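Local coordinates for protein extracellular sialidase/neuraminidase, putative (Aspergillus fumigatus, PDB 2XZI) that is a Kdnase of the sialidase family that probably cleaves terminal deaminated neuraminic acid (Kdn) from glycoconjugates, at residues E197-G209 / W218-I232. Sequence-based numbering, arbitrary orientation. Where two conformers were deposited one is given.
Sequences ELVIPAMGRNIIG and WSVQRLSGAGAEGTI. With KDM (deamino-alpha-neuraminic acid), chain C; NO2 (nitrite ion), chain H.
Asn206 and Gln221 form a hydrogen-bonded pair, their side chains side by side, where strands 205-209 and 218-222 run antiparallel, the outer hairpin of one four-stranded blade in the sialidase beta-propeller. Beyond Leu223, the chain crosses to the next blade, beginning with strand 230-232. The tight part lies between blades: Ile232 CG2 sits 3.6 Å from Pro201 CD, while its CG1, anti to the backbone N (chi1 -168°), meets Val199 CG1 at 3.9 Å, the two side chains crossing at about a right angle. Leu223 CD1 packs against the Asn206 amide. That amide is held at both ends: ND2 donates to Gln221 OE1 (2.9 Å, nearly straight at 167°), with the acceptor close to the Asn206 amide plane although the two amides are turned 53° apart, and OD1 accepts from Arg242 of the neighbouring blade. Gln221 reaches this bond on an extended chain, its NE2 hydrogen-bonding to Thr258 O.

On the hairpin's other face, the six-membered ring of Trp218 comes up obliquely to Gly209, CE3 3.5 Å from Gly209 CA, with Ile200 CD1 and Leu198 CD1 also against it. Nearby, Val220 CG1 rests on the aliphatic part of Arg205, whose guanidinium turns back to Met203 O and forms a salt bridge with Asp183.

The solvent side is looser: Arg222 is exposed, and the partly buried Ser219 donates through OG to a nitrite ion, probably from the crystallisation liquor; one water donates to both this hydroxyl and Ile208 O. The linker's far end leads to the active site, placing Glu229 beside the bound Kdn and next to Arg245 and Tyr338. Two residues before Glu229, Gly227 O accepts from Gly204 N of the type II turn 202-205 (3.1 Å).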
# COMPACT_ATOMS: atom_id res chain seq x y z
N GLU A 197 -15.22 13.29 -4.43
CA GLU A 197 -13.99 13.70 -3.73
C GLU A 197 -12.94 12.59 -3.70
O GLU A 197 -13.26 11.41 -3.81
CB GLU A 197 -14.26 14.13 -2.29
CG GLU A 197 -15.31 15.24 -2.11
CD GLU A 197 -16.74 14.72 -2.02
OE1 GLU A 197 -16.99 13.51 -2.26
OE2 GLU A 197 -17.62 15.55 -1.69
N LEU A 198 -11.68 13.00 -3.54
CA LEU A 198 -10.61 12.04 -3.25
C LEU A 198 -10.35 12.01 -1.75
O LEU A 198 -10.40 13.04 -1.08
CB LEU A 198 -9.32 12.40 -3.97
CG LEU A 198 -9.38 12.54 -5.49
CD1 LEU A 198 -8.00 12.78 -6.07
CD2 LEU A 198 -9.98 11.29 -6.12
N VAL A 199 -10.04 10.82 -1.22
CA VAL A 199 -9.64 10.70 0.17
C VAL A 199 -8.39 9.84 0.23
O VAL A 199 -8.39 8.69 -0.26
CB VAL A 199 -10.74 10.06 1.07
CG1 VAL A 199 -10.29 10.10 2.53
CG2 VAL A 199 -12.04 10.81 0.94
N ILE A 200 -7.35 10.41 0.81
CA ILE A 200 -6.05 9.76 0.98
C ILE A 200 -5.78 9.60 2.48
O ILE A 200 -5.78 10.59 3.22
CB ILE A 200 -4.93 10.56 0.26
CG1 ILE A 200 -5.24 10.70 -1.25
CG2 ILE A 200 -3.56 9.91 0.49
CD1 ILE A 200 -6.18 11.90 -1.63
N PRO A 201 -5.57 8.36 2.93
CA PRO A 201 -5.34 8.18 4.36
C PRO A 201 -3.92 8.53 4.73
O PRO A 201 -2.99 8.22 3.99
CB PRO A 201 -5.59 6.68 4.57
CG PRO A 201 -5.16 6.06 3.27
CD PRO A 201 -5.52 7.08 2.20
N ALA A 202 -3.74 9.16 5.89
CA ALA A 202 -2.44 9.52 6.40
C ALA A 202 -2.39 9.43 7.92
O ALA A 202 -3.41 9.16 8.57
CB ALA A 202 -2.03 10.92 5.93
N MET A 203 -1.20 9.66 8.47
CA MET A 203 -1.05 9.61 9.92
C MET A 203 -1.93 10.69 10.58
O MET A 203 -1.83 11.86 10.24
CB MET A 203 0.41 9.83 10.29
CG MET A 203 0.63 10.09 11.78
SD MET A 203 2.39 10.04 12.15
CE MET A 203 2.50 11.08 13.60
N GLY A 204 -2.82 10.26 11.49
CA GLY A 204 -3.67 11.19 12.25
C GLY A 204 -4.67 12.00 11.44
O GLY A 204 -5.28 12.93 11.99
N ARG A 205 -4.87 11.70 10.16
CA ARG A 205 -5.66 12.59 9.30
C ARG A 205 -5.98 11.94 7.98
O ARG A 205 -5.27 11.01 7.56
CB ARG A 205 -4.89 13.88 9.06
CG ARG A 205 -3.69 13.77 8.11
CD ARG A 205 -2.68 14.86 8.43
NE ARG A 205 -1.59 15.01 7.47
CZ ARG A 205 -0.48 14.27 7.42
NH1 ARG A 205 -0.30 13.22 8.21
NH2 ARG A 205 0.47 14.60 6.54
N ASN A 206 -7.03 12.41 7.32
CA ASN A 206 -7.23 12.17 5.89
C ASN A 206 -6.85 13.42 5.12
O ASN A 206 -7.04 14.54 5.60
CB ASN A 206 -8.68 11.83 5.56
CG ASN A 206 -9.15 10.55 6.18
OD1 ASN A 206 -8.43 9.55 6.21
ND2 ASN A 206 -10.40 10.55 6.63
N ILE A 207 -6.32 13.22 3.92
CA ILE A 207 -6.12 14.32 2.98
C ILE A 207 -7.28 14.25 1.99
O ILE A 207 -7.54 13.20 1.42
CB ILE A 207 -4.76 14.20 2.27
CG1 ILE A 207 -3.64 14.41 3.29
CG2 ILE A 207 -4.63 15.24 1.16
CD1 ILE A 207 -2.31 13.83 2.88
N ILE A 208 -8.00 15.35 1.83
CA ILE A 208 -9.18 15.37 0.99
C ILE A 208 -8.92 16.20 -0.25
O ILE A 208 -8.43 17.34 -0.15
CB ILE A 208 -10.39 15.97 1.73
CG1 ILE A 208 -10.49 15.44 3.17
CG2 ILE A 208 -11.67 15.80 0.91
CD1 ILE A 208 -10.69 13.91 3.32
N GLY A 209 -9.25 15.64 -1.41
CA GLY A 209 -9.13 16.35 -2.66
C GLY A 209 -10.50 16.70 -3.17
O GLY A 209 -11.37 15.83 -3.27
N TRP A 218 -6.49 20.54 -2.11
CA TRP A 218 -6.30 19.62 -1.00
C TRP A 218 -6.60 20.30 0.32
O TRP A 218 -6.33 21.50 0.50
CB TRP A 218 -4.88 19.05 -0.97
CG TRP A 218 -4.42 18.51 -2.29
CD1 TRP A 218 -3.54 19.11 -3.17
CD2 TRP A 218 -4.81 17.27 -2.90
NE1 TRP A 218 -3.38 18.32 -4.28
CE2 TRP A 218 -4.14 17.19 -4.15
CE3 TRP A 218 -5.67 16.23 -2.52
CZ2 TRP A 218 -4.29 16.09 -5.01
CZ3 TRP A 218 -5.83 15.13 -3.39
CH2 TRP A 218 -5.13 15.08 -4.62
N SER A 219 -7.15 19.53 1.25
CA SER A 219 -7.31 20.01 2.62
C SER A 219 -7.11 18.85 3.59
O SER A 219 -7.03 17.68 3.16
CB SER A 219 -8.68 20.65 2.82
OG SER A 219 -9.70 19.71 2.59
N VAL A 220 -7.00 19.15 4.88
CA VAL A 220 -6.76 18.13 5.89
C VAL A 220 -7.97 17.94 6.78
O VAL A 220 -8.52 18.91 7.32
CB VAL A 220 -5.56 18.50 6.77
CG1 VAL A 220 -5.38 17.46 7.88
CG2 VAL A 220 -4.29 18.63 5.94
N GLN A 221 -8.38 16.69 6.94
CA GLN A 221 -9.39 16.30 7.90
C GLN A 221 -8.69 15.61 9.07
O GLN A 221 -8.22 14.46 8.95
CB GLN A 221 -10.42 15.37 7.25
CG GLN A 221 -11.45 14.86 8.23
CD GLN A 221 -12.39 13.84 7.62
OE1 GLN A 221 -11.97 12.91 6.93
NE2 GLN A 221 -13.68 13.98 7.91
N ARG A 222 -8.56 16.32 10.18
CA ARG A 222 -7.89 15.74 11.35
C ARG A 222 -8.76 14.68 12.00
O ARG A 222 -9.98 14.83 12.07
CB ARG A 222 -7.52 16.81 12.39
CG ARG A 222 -6.56 17.90 11.90
CD ARG A 222 -5.16 17.36 11.58
NE ARG A 222 -4.37 17.01 12.76
CZ ARG A 222 -3.67 17.89 13.49
NH1 ARG A 222 -3.70 19.19 13.22
NH2 ARG A 222 -2.95 17.47 14.51
N LEU A 223 -8.12 13.61 12.46
CA LEU A 223 -8.81 12.49 13.09
C LEU A 223 -8.25 12.16 14.44
O LEU A 223 -7.08 11.78 14.55
CB LEU A 223 -8.68 11.22 12.25
CG LEU A 223 -9.15 11.28 10.81
CD1 LEU A 223 -8.63 10.05 10.04
CD2 LEU A 223 -10.66 11.41 10.74
N SER A 224 -9.14 12.16 15.43
CA SER A 224 -8.78 11.81 16.79
C SER A 224 -8.73 10.28 16.96
O SER A 224 -9.70 9.58 16.69
CB SER A 224 -9.78 12.44 17.77
OG SER A 224 -9.45 12.13 19.11
N GLY A 225 -7.58 9.79 17.39
CA GLY A 225 -7.38 8.37 17.61
C GLY A 225 -6.88 7.55 16.43
O GLY A 225 -6.75 6.34 16.56
N ALA A 226 -6.59 8.21 15.30
CA ALA A 226 -6.12 7.50 14.11
C ALA A 226 -4.69 7.01 14.29
O ALA A 226 -3.93 7.56 15.08
CB ALA A 226 -6.23 8.37 12.85
N GLY A 227 -4.34 5.97 13.55
CA GLY A 227 -2.97 5.48 13.54
C GLY A 227 -2.03 6.23 12.62
O GLY A 227 -2.42 7.21 11.95
N ALA A 228 -0.78 5.79 12.61
CA ALA A 228 0.21 6.30 11.68
C ALA A 228 -0.01 5.74 10.27
O ALA A 228 0.16 6.47 9.30
CB ALA A 228 1.62 5.96 12.17
N GLU A 229 -0.37 4.46 10.16
CA GLU A 229 -0.57 3.80 8.86
C GLU A 229 -2.02 3.40 8.70
O GLU A 229 -2.47 2.40 9.27
CB GLU A 229 0.34 2.57 8.71
CG GLU A 229 1.81 2.89 8.56
CD GLU A 229 2.69 1.66 8.38
OE1 GLU A 229 2.22 0.52 8.63
OE2 GLU A 229 3.84 1.86 7.93
N GLY A 230 -2.76 4.22 7.96
CA GLY A 230 -4.17 4.01 7.78
C GLY A 230 -4.58 3.52 6.41
O GLY A 230 -3.83 3.66 5.44
N THR A 231 -5.77 2.93 6.37
CA THR A 231 -6.47 2.55 5.14
C THR A 231 -7.84 3.21 5.16
O THR A 231 -8.38 3.49 6.23
CB THR A 231 -6.64 1.01 4.95
OG1 THR A 231 -7.71 0.50 5.77
CG2 THR A 231 -5.35 0.25 5.26
N ILE A 232 -8.37 3.47 3.97
CA ILE A 232 -9.67 4.10 3.81
C ILE A 232 -10.49 3.36 2.76
O ILE A 232 -9.96 2.90 1.72
CB ILE A 232 -9.52 5.61 3.43
CG1 ILE A 232 -10.85 6.37 3.53
CG2 ILE A 232 -8.92 5.79 2.02
CD1 ILE A 232 -11.19 6.83 4.91
C2 KDM C . 7.77 -0.45 9.42
C1 KDM C . 7.29 -1.88 9.65
C3 KDM C . 8.00 -0.20 7.92
C4 KDM C . 7.83 1.29 7.51
C5 KDM C . 7.84 2.28 8.69
C6 KDM C . 6.76 1.87 9.71
C7 KDM C . 6.84 2.65 11.03
C8 KDM C . 5.63 2.32 11.93
C9 KDM C . 5.73 3.05 13.26
O5 KDM C . 7.65 3.64 8.22
O1A KDM C . 7.54 -2.75 8.78
O1B KDM C . 6.68 -2.07 10.73
O4 KDM C . 8.89 1.63 6.62
O6 KDM C . 6.80 0.44 10.04
O7 KDM C . 8.05 2.29 11.71
O8 KDM C . 4.41 2.73 11.30
O9 KDM C . 5.63 4.46 12.99
O2 KDM C . 9.02 -0.37 10.13
N NO2 H . -12.37 18.31 5.59
O1 NO2 H . -13.51 17.50 5.17
O2 NO2 H . -11.91 19.14 4.48
O HOH W 1 -10.37 19.67 -0.15